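Local coordinates for conserved hypothetical protein (Sulfolobus solfataricus, PDB 2FNA), which probably binds and hydrolyses ATP as an archaeal AAA+ ATPase, here holding ADP and magnesium, with a predicted winged-helix C-terminal region, at residues G42-I47 / Y58-L63; R64-R69 / L78-K83; N126-F131 / I171-S176. One frame throughout, in Å; residues are numbered along the deposited sequence. Where two conformers were deposited one is given.

Contact 1. Residues G42-I47 / Y58-L63. With MG (magnesium ion), chain C; ADP (adenosine-5'-diphosphate), chain D; EDO (1,2-ethanediol), chain E.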
# COMPACT_ATOMS: atom_id res chain seq x y z
N GLY A 42 3.08 6.61 -4.13
CA GLY A 42 2.94 7.75 -3.25
C GLY A 42 1.79 7.67 -2.27
O GLY A 42 1.40 8.70 -1.69
N LYS A 43 1.24 6.46 -2.07
CA LYS A 43 0.05 6.32 -1.23
C LYS A 43 0.37 6.75 0.20
O LYS A 43 -0.32 7.60 0.75
CB LYS A 43 -0.52 4.89 -1.25
CG LYS A 43 -0.99 4.38 -2.61
CD LYS A 43 -1.54 2.97 -2.52
CE LYS A 43 -0.50 1.92 -2.08
NZ LYS A 43 0.62 1.80 -3.03
N SER A 44 1.41 6.19 0.81
CA SER A 44 1.74 6.55 2.19
C SER A 44 2.05 8.05 2.29
O SER A 44 1.67 8.71 3.27
CB SER A 44 2.87 5.69 2.78
OG SER A 44 2.54 4.30 2.82
N SER A 45 2.72 8.60 1.28
CA SER A 45 3.01 10.04 1.19
C SER A 45 1.76 10.95 1.25
O SER A 45 1.70 11.93 2.05
CB SER A 45 3.86 10.36 -0.06
OG SER A 45 5.12 9.68 -0.09
N ILE A 46 0.77 10.69 0.40
CA ILE A 46 -0.39 11.59 0.40
C ILE A 46 -1.21 11.46 1.67
O ILE A 46 -1.84 12.41 2.08
CB ILE A 46 -1.32 11.44 -0.82
CG1 ILE A 46 -1.98 10.06 -0.91
CG2 ILE A 46 -0.61 11.82 -2.09
CD1 ILE A 46 -3.25 10.10 -1.77
N ILE A 47 -1.17 10.27 2.28
CA ILE A 47 -1.83 10.01 3.55
C ILE A 47 -1.17 10.83 4.65
O ILE A 47 -1.85 11.52 5.43
CB ILE A 47 -1.82 8.50 3.91
CG1 ILE A 47 -2.75 7.74 2.96
CG2 ILE A 47 -2.32 8.24 5.34
CD1 ILE A 47 -2.73 6.25 3.14
N TYR A 58 -5.27 11.27 15.11
CA TYR A 58 -5.23 10.11 14.26
C TYR A 58 -4.47 8.97 14.93
O TYR A 58 -3.70 9.17 15.90
CB TYR A 58 -4.60 10.45 12.91
CG TYR A 58 -3.11 10.76 12.98
CD1 TYR A 58 -2.66 12.06 13.25
CD2 TYR A 58 -2.17 9.76 12.81
CE1 TYR A 58 -1.28 12.36 13.34
CE2 TYR A 58 -0.78 10.04 12.90
CZ TYR A 58 -0.36 11.34 13.15
OH TYR A 58 0.99 11.59 13.22
N ILE A 59 -4.77 7.77 14.41
CA ILE A 59 -4.12 6.52 14.73
C ILE A 59 -3.55 6.03 13.40
O ILE A 59 -4.28 5.94 12.43
CB ILE A 59 -5.17 5.49 15.24
CG1 ILE A 59 -5.61 5.82 16.68
CG2 ILE A 59 -4.68 4.04 15.10
CD1 ILE A 59 -4.54 5.64 17.71
N TYR A 60 -2.26 5.75 13.34
CA TYR A 60 -1.64 5.31 12.10
C TYR A 60 -1.13 3.90 12.20
O TYR A 60 -0.10 3.67 12.81
CB TYR A 60 -0.49 6.24 11.73
CG TYR A 60 -0.09 6.19 10.30
CD1 TYR A 60 0.49 5.04 9.75
CD2 TYR A 60 -0.32 7.28 9.46
CE1 TYR A 60 0.84 5.00 8.41
CE2 TYR A 60 0.05 7.26 8.14
CZ TYR A 60 0.62 6.12 7.62
OH TYR A 60 0.99 6.08 6.30
N LEU A 61 -1.83 2.94 11.59
CA LEU A 61 -1.35 1.55 11.57
C LEU A 61 -0.56 1.25 10.29
O LEU A 61 -1.14 1.14 9.20
CB LEU A 61 -2.50 0.56 11.73
CG LEU A 61 -3.30 0.64 13.04
CD1 LEU A 61 -4.25 -0.55 13.18
CD2 LEU A 61 -2.37 0.67 14.24
N ASP A 62 0.76 1.15 10.45
CA ASP A 62 1.68 0.82 9.37
C ASP A 62 1.83 -0.71 9.25
O ASP A 62 2.58 -1.34 10.00
CB ASP A 62 3.00 1.53 9.63
CG ASP A 62 3.95 1.41 8.48
OD1 ASP A 62 3.50 1.19 7.34
OD2 ASP A 62 5.17 1.55 8.72
N LEU A 63 1.06 -1.31 8.37
CA LEU A 63 0.87 -2.77 8.37
C LEU A 63 1.87 -3.43 7.47
O LEU A 63 1.96 -4.64 7.43
CB LEU A 63 -0.58 -3.10 7.98
CG LEU A 63 -1.62 -2.50 8.93
CD1 LEU A 63 -3.04 -2.50 8.35
CD2 LEU A 63 -1.56 -3.22 10.29
MG MG C . 3.18 2.80 1.41
PB ADP D . 3.52 3.83 -1.62
O1B ADP D . 2.47 4.02 -2.66
O2B ADP D . 4.35 2.58 -1.88
O3B ADP D . 3.10 4.01 -0.20
PA ADP D . 5.38 6.02 -0.97
O1A ADP D . 4.58 7.14 -0.38
O2A ADP D . 6.04 5.22 0.07
O3A ADP D . 4.59 5.04 -2.00
O5' ADP D . 6.35 6.69 -2.04
C5' ADP D . 7.42 5.96 -2.67
C4' ADP D . 8.63 6.88 -2.86
O4' ADP D . 8.42 7.81 -3.91
C3' ADP D . 8.97 7.71 -1.67
O3' ADP D . 10.39 7.98 -1.73
C2' ADP D . 8.25 9.02 -1.91
O2' ADP D . 8.88 10.12 -1.27
C1' ADP D . 8.38 9.13 -3.40
N9 ADP D . 7.27 9.78 -4.09
C8 ADP D . 6.19 9.16 -4.60
N7 ADP D . 5.40 10.05 -5.22
C5 ADP D . 5.98 11.26 -5.09
C6 ADP D . 5.69 12.65 -5.51
N6 ADP D . 4.56 12.93 -6.21
N1 ADP D . 6.58 13.63 -5.20
C2 ADP D . 7.72 13.38 -4.52
N3 ADP D . 8.05 12.14 -4.11
C4 ADP D . 7.23 11.08 -4.37
C1 EDO E . -1.05 11.15 16.42
O1 EDO E . 0.03 10.28 16.81
C2 EDO E . -2.04 11.33 17.56
O2 EDO E . -3.15 12.12 17.11
O HOH W 1 3.80 1.16 0.21
O HOH W 2 1.26 2.26 1.43
O HOH W 3 5.13 3.50 1.76
O HOH W 4 3.37 1.63 3.18
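The meeting of S44 and I47 with Y60 is a small, buried helix-to-strand contact, in which the start of helix 43-54 lies beside strand 58-62, an outermost strand of the parallel sheet. The overlap is modest, 110 Å² in all. I47 CG2, the branch anti to the backbone N (chi1 of CG1 -70°), approaches Y60 CE2 to 3.8 Å, coming at the ring obliquely. Y60 carries its ring anti to its own backbone N (chi1 -160°), which sends the hydroxyl end across to the helix, where Y60 OH lies 4.0 Å from S44 CB. The polar ends share a partner: S44 OG and Y60 OH are both hydrogen-bonded to D144 OD2.

The same turn of helix holds the nucleotide. Magnesium is six-coordinate, bound by S44 OG, by ADP O3B at 2.0 Å and by four waters; two of these also donate to the diphosphate. K43 N donates to ADP O1B at 2.8 Å, and the lysine chain, bent at chi3 and chi4, brings K43 NZ back to ADP O1B at 2.9 Å. K43 NZ is bonded also to G37 O and S178 OG. S44 N reaches ADP O3B at 2.9 Å with an N-H...O angle of 166°, nearly straight, while S45 OG meets ADP O1A at 2.6 Å. G42 N donates to ADP O3A and S45 N to ADP O1A, so four successive amides grip the diphosphate at the helix N-terminus, whose dipole would be expected to add to its stabilisation. D144, a second-shell partner of the metal through S44, ends strand 139-144, consistent with a Walker B position. Helix 43-54 and the loop before it, which follows strand 32-37, fit a P-loop (Walker A).

Contact 2. Residues R64-R69 / L78-K83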
# COMPACT_ATOMS: atom_id res chain seq x y z
N ARG A 64 2.62 -2.62 6.73
CA ARG A 64 3.75 -3.09 5.95
C ARG A 64 4.73 -3.86 6.81
O ARG A 64 5.43 -4.72 6.31
CB ARG A 64 4.54 -1.91 5.34
CG ARG A 64 4.40 -1.71 3.84
CD ARG A 64 5.78 -1.51 3.13
NE ARG A 64 6.76 -0.74 3.92
N LYS A 65 4.84 -3.53 8.09
CA LYS A 65 5.69 -4.32 8.96
C LYS A 65 5.29 -5.79 9.11
O LYS A 65 6.04 -6.56 9.73
CB LYS A 65 5.81 -3.69 10.34
CG LYS A 65 4.55 -3.61 11.15
CD LYS A 65 4.81 -2.79 12.42
CE LYS A 65 4.79 -1.29 12.17
NZ LYS A 65 5.64 -0.55 13.14
N PHE A 66 4.12 -6.18 8.59
CA PHE A 66 3.71 -7.57 8.60
C PHE A 66 3.86 -8.24 7.25
O PHE A 66 3.49 -9.40 7.12
CB PHE A 66 2.26 -7.67 9.08
CG PHE A 66 2.06 -7.17 10.47
CD1 PHE A 66 2.62 -7.84 11.54
CD2 PHE A 66 1.33 -6.01 10.73
CE1 PHE A 66 2.48 -7.39 12.85
CE2 PHE A 66 1.16 -5.56 12.04
CZ PHE A 66 1.76 -6.27 13.11
N GLU A 67 4.41 -7.54 6.25
CA GLU A 67 4.40 -8.05 4.88
C GLU A 67 5.19 -9.34 4.71
O GLU A 67 4.85 -10.16 3.84
CB GLU A 67 4.87 -6.99 3.87
CG GLU A 67 6.36 -6.68 3.94
CD GLU A 67 6.75 -5.38 3.22
OE1 GLU A 67 6.06 -5.01 2.23
OE2 GLU A 67 7.76 -4.75 3.65
N GLU A 68 6.21 -9.54 5.54
CA GLU A 68 7.04 -10.77 5.47
C GLU A 68 6.47 -11.98 6.21
O GLU A 68 7.02 -13.07 6.09
CB GLU A 68 8.45 -10.48 5.98
CG GLU A 68 9.19 -9.47 5.13
CD GLU A 68 10.55 -9.10 5.69
OE1 GLU A 68 11.02 -9.77 6.63
OE2 GLU A 68 11.16 -8.13 5.18
N ARG A 69 5.36 -11.79 6.92
CA ARG A 69 4.66 -12.87 7.60
C ARG A 69 3.48 -13.39 6.82
O ARG A 69 2.89 -12.67 6.03
CB ARG A 69 4.12 -12.39 8.94
CG ARG A 69 5.15 -11.82 9.87
CD ARG A 69 4.47 -11.33 11.11
NE ARG A 69 5.32 -10.38 11.81
CZ ARG A 69 5.09 -9.92 13.04
NH1 ARG A 69 4.03 -10.34 13.71
NH2 ARG A 69 5.92 -9.05 13.58
N LEU A 78 -2.67 -6.15 18.59
CA LEU A 78 -2.92 -5.32 19.78
C LEU A 78 -1.73 -4.48 20.24
O LEU A 78 -1.93 -3.39 20.77
CB LEU A 78 -3.39 -6.16 20.95
CG LEU A 78 -4.84 -6.65 20.93
CD1 LEU A 78 -5.17 -7.13 22.30
CD2 LEU A 78 -5.83 -5.58 20.48
N LEU A 79 -0.51 -5.01 20.08
CA LEU A 79 0.70 -4.27 20.47
C LEU A 79 0.91 -3.07 19.56
O LEU A 79 1.37 -2.04 20.03
CB LEU A 79 1.95 -5.17 20.49
N GLU A 80 0.56 -3.18 18.28
CA GLU A 80 0.67 -2.04 17.37
C GLU A 80 -0.38 -0.96 17.65
O GLU A 80 -0.08 0.23 17.59
CB GLU A 80 0.53 -2.48 15.91
CG GLU A 80 1.66 -3.34 15.40
CD GLU A 80 2.97 -2.60 15.34
OE1 GLU A 80 2.96 -1.40 14.95
OE2 GLU A 80 4.00 -3.22 15.65
N LEU A 81 -1.60 -1.41 17.90
CA LEU A 81 -2.71 -0.53 18.26
C LEU A 81 -2.41 0.18 19.59
O LEU A 81 -2.65 1.38 19.76
CB LEU A 81 -3.97 -1.38 18.36
CG LEU A 81 -5.32 -0.70 18.59
CD1 LEU A 81 -5.56 0.36 17.51
CD2 LEU A 81 -6.44 -1.75 18.61
N GLN A 82 -1.87 -0.57 20.53
CA GLN A 82 -1.50 -0.04 21.85
C GLN A 82 -0.52 1.11 21.72
O GLN A 82 -0.73 2.17 22.32
CB GLN A 82 -0.91 -1.18 22.68
CG GLN A 82 -0.56 -0.89 24.11
CD GLN A 82 0.00 -2.14 24.76
OE1 GLN A 82 -0.74 -3.09 25.05
NE2 GLN A 82 1.31 -2.17 24.92
N LYS A 83 0.51 0.93 20.90
CA LYS A 83 1.49 1.98 20.64
C LYS A 83 0.83 3.24 20.08
O LYS A 83 1.10 4.34 20.54
CB LYS A 83 2.55 1.50 19.65
CG LYS A 83 3.54 0.49 20.21
CD LYS A 83 4.31 -0.18 19.08
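K65 and E80 reach toward each other from opposite directions, one from the short 3-10 turn after strand 58-62, the other from helix 74-91. The aliphatic part of the lysine lies against the carboxylate: K65 CD is 3.4 Å from E80 OE1 and equally 3.4 Å from E80 OE2. A bend at chi3 (80°) then turns K65 CE and NZ along the carboxylate, leaving K65 NZ 3.3 Å from E80 OE1, a salt bridge whose hydrogen bond is weak. E80 CG faces the neighbouring aromatic, and the bend at chi2 (-66°) turns the carboxylate aside toward K65. F66 CZ and E80 CG are 3.7 Å apart, the methylene at the ring edge, with ring and carboxylate planes 89° apart. K65 CG lies over one face of the same ring, toward its rim. F66 CD1 lies 3.5 Å above the plane of the R69 guanidinium, over its centre. E80 therefore uses CG for apolar contact and OE1 for the ion pair, with OE2 resting on K65 CD. With K65 exposed and the pair long, the attraction is probably screened by solvent; R69 NH2, 6.5 Å from E80 OE2, may contribute weakly to the positive field round E80, although R69 is itself paired with D76.

Contact 3. Residues N126-F131 / I171-S176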
# COMPACT_ATOMS: atom_id res chain seq x y z
N ASN A 126 -16.26 -0.76 20.42
CA ASN A 126 -16.30 0.08 21.64
C ASN A 126 -15.07 0.96 21.77
O ASN A 126 -15.13 2.08 22.30
CB ASN A 126 -16.40 -0.78 22.90
CG ASN A 126 -17.80 -1.35 23.12
OD1 ASN A 126 -18.77 -0.95 22.46
ND2 ASN A 126 -17.89 -2.28 24.06
N LEU A 127 -13.94 0.45 21.29
CA LEU A 127 -12.70 1.20 21.27
C LEU A 127 -12.83 2.45 20.39
O LEU A 127 -12.49 3.56 20.83
CB LEU A 127 -11.57 0.29 20.80
CG LEU A 127 -10.15 0.86 20.77
CD1 LEU A 127 -9.71 1.40 22.16
CD2 LEU A 127 -9.14 -0.18 20.26
N LEU A 128 -13.34 2.26 19.18
CA LEU A 128 -13.55 3.35 18.21
C LEU A 128 -14.53 4.37 18.76
O LEU A 128 -14.36 5.59 18.61
CB LEU A 128 -14.10 2.81 16.90
CG LEU A 128 -13.23 1.86 16.06
CD1 LEU A 128 -14.03 1.40 14.86
CD2 LEU A 128 -11.97 2.54 15.62
N GLU A 129 -15.58 3.84 19.39
CA GLU A 129 -16.61 4.65 20.00
C GLU A 129 -16.06 5.55 21.11
O GLU A 129 -16.57 6.65 21.33
CB GLU A 129 -17.73 3.75 20.52
CG GLU A 129 -19.02 4.49 20.79
CD GLU A 129 -20.27 3.61 20.78
OE1 GLU A 129 -20.20 2.41 20.39
OE2 GLU A 129 -21.33 4.14 21.15
N SER A 130 -15.00 5.09 21.78
CA SER A 130 -14.37 5.87 22.86
C SER A 130 -13.44 6.96 22.33
O SER A 130 -13.27 8.00 22.98
CB SER A 130 -13.59 4.96 23.80
OG SER A 130 -12.40 4.51 23.18
N PHE A 131 -12.83 6.73 21.17
CA PHE A 131 -12.09 7.77 20.47
C PHE A 131 -13.05 8.88 20.13
O PHE A 131 -12.75 10.06 20.34
CB PHE A 131 -11.49 7.27 19.16
CG PHE A 131 -10.48 6.16 19.30
CD1 PHE A 131 -9.85 5.88 20.49
CD2 PHE A 131 -10.14 5.41 18.17
CE1 PHE A 131 -8.91 4.85 20.57
CE2 PHE A 131 -9.19 4.39 18.25
CZ PHE A 131 -8.59 4.11 19.46
N ILE A 171 -15.64 9.18 13.19
CA ILE A 171 -14.56 8.23 12.89
C ILE A 171 -14.46 8.14 11.38
O ILE A 171 -15.45 7.83 10.71
CB ILE A 171 -14.80 6.80 13.52
CG1 ILE A 171 -14.81 6.82 15.06
CG2 ILE A 171 -13.75 5.79 13.03
CD1 ILE A 171 -13.50 7.08 15.72
N LYS A 172 -13.28 8.50 10.86
CA LYS A 172 -13.00 8.50 9.43
C LYS A 172 -11.80 7.60 9.13
O LYS A 172 -10.70 7.87 9.60
CB LYS A 172 -12.69 9.91 8.96
CG LYS A 172 -13.72 10.94 9.29
CD LYS A 172 -15.02 10.66 8.57
CE LYS A 172 -16.12 11.68 8.91
NZ LYS A 172 -17.37 11.04 8.48
N PHE A 173 -12.02 6.53 8.37
CA PHE A 173 -10.96 5.60 8.03
C PHE A 173 -10.29 5.98 6.74
O PHE A 173 -10.95 6.38 5.75
CB PHE A 173 -11.50 4.19 7.83
CG PHE A 173 -12.03 3.56 9.08
CD1 PHE A 173 -11.19 2.79 9.88
CD2 PHE A 173 -13.36 3.68 9.43
CE1 PHE A 173 -11.65 2.22 11.05
CE2 PHE A 173 -13.84 3.08 10.58
CZ PHE A 173 -12.98 2.35 11.38
N ILE A 174 -8.97 5.77 6.72
CA ILE A 174 -8.24 5.81 5.48
C ILE A 174 -7.55 4.47 5.33
O ILE A 174 -6.72 4.09 6.17
CB ILE A 174 -7.22 6.99 5.43
CG1 ILE A 174 -7.94 8.33 5.51
CG2 ILE A 174 -6.39 6.94 4.14
CD1 ILE A 174 -6.99 9.48 5.75
N MSE A 175 -7.88 3.75 4.26
CA MSE A 175 -7.31 2.42 4.03
C MSE A 175 -6.63 2.40 2.69
O MSE A 175 -7.27 2.62 1.65
CB MSE A 175 -8.41 1.34 4.04
CG MSE A 175 -9.33 1.44 5.25
SE MSE A 175 -10.60 -0.01 5.50
CE MSE A 175 -11.36 0.70 7.06
N SER A 176 -5.35 2.06 2.70
CA SER A 176 -4.59 2.01 1.47
C SER A 176 -4.26 0.58 1.10
O SER A 176 -4.23 -0.29 1.97
CB SER A 176 -3.29 2.80 1.62
OG SER A 176 -2.38 2.11 2.45
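F173 and F131 both meet their partners in this contact with an edge. L128 CD1 comes to F173 CZ at 3.8 Å, near the ring plane, the two side chains pointing at each other from opposite directions. I171 CD1 likewise lies near the plane of the F131 ring, and its closest approach to that residue is to F131 CB, 4.0 Å away. One face of the F131 ring is occupied from its own helix, by L127 O, 3.5 Å above the plane and displaced toward the rim.

I171 makes the closest approach between the segments. Its chi2 of -70° turns CD1 toward the helix backbone, where I171 CD1 sits 3.4 Å from L128 O, a van der Waals touch. L128 and I171 are also the residues whose CA atoms come nearest, 7.3 Å. Helix 126-131 and strand 171-176 have axes 9.9 Å apart at their nearest, with directions 116° from one another, so the helix runs across the strand and touches chiefly its beginning.

All four residues are buried. On its other side F131 packs against I85 and L88 of helix 74-91. L128 and F131 of helix 124-133, together with L161 and A164 of helix 158-167, which pack on F173, cover a central parallel strand, the layered alpha/beta arrangement of a P-loop NTPase core.

In the fold
The contacts follow one another along the chain in series, each closing before the next opens, and all belong to the ATPase part of the protein. Their centres are about 13 Å (contacts 1 and 2), 14 Å (1 and 3) and 17 Å (2 and 3) apart. Contacts 1 and 3 reach the same parallel sheet, with strand order 2-3-4-1-5 as expected for AAA+ proteins; I47 CD1 touches S176 CB and I174 CG2. Contact 2 joins them through helix 74-91: L61 packs on its backbone, and L81 meets L127. The helix that carries the phosphate-binding residues thus also packs, through I47, on strand 171-177 of contact 3.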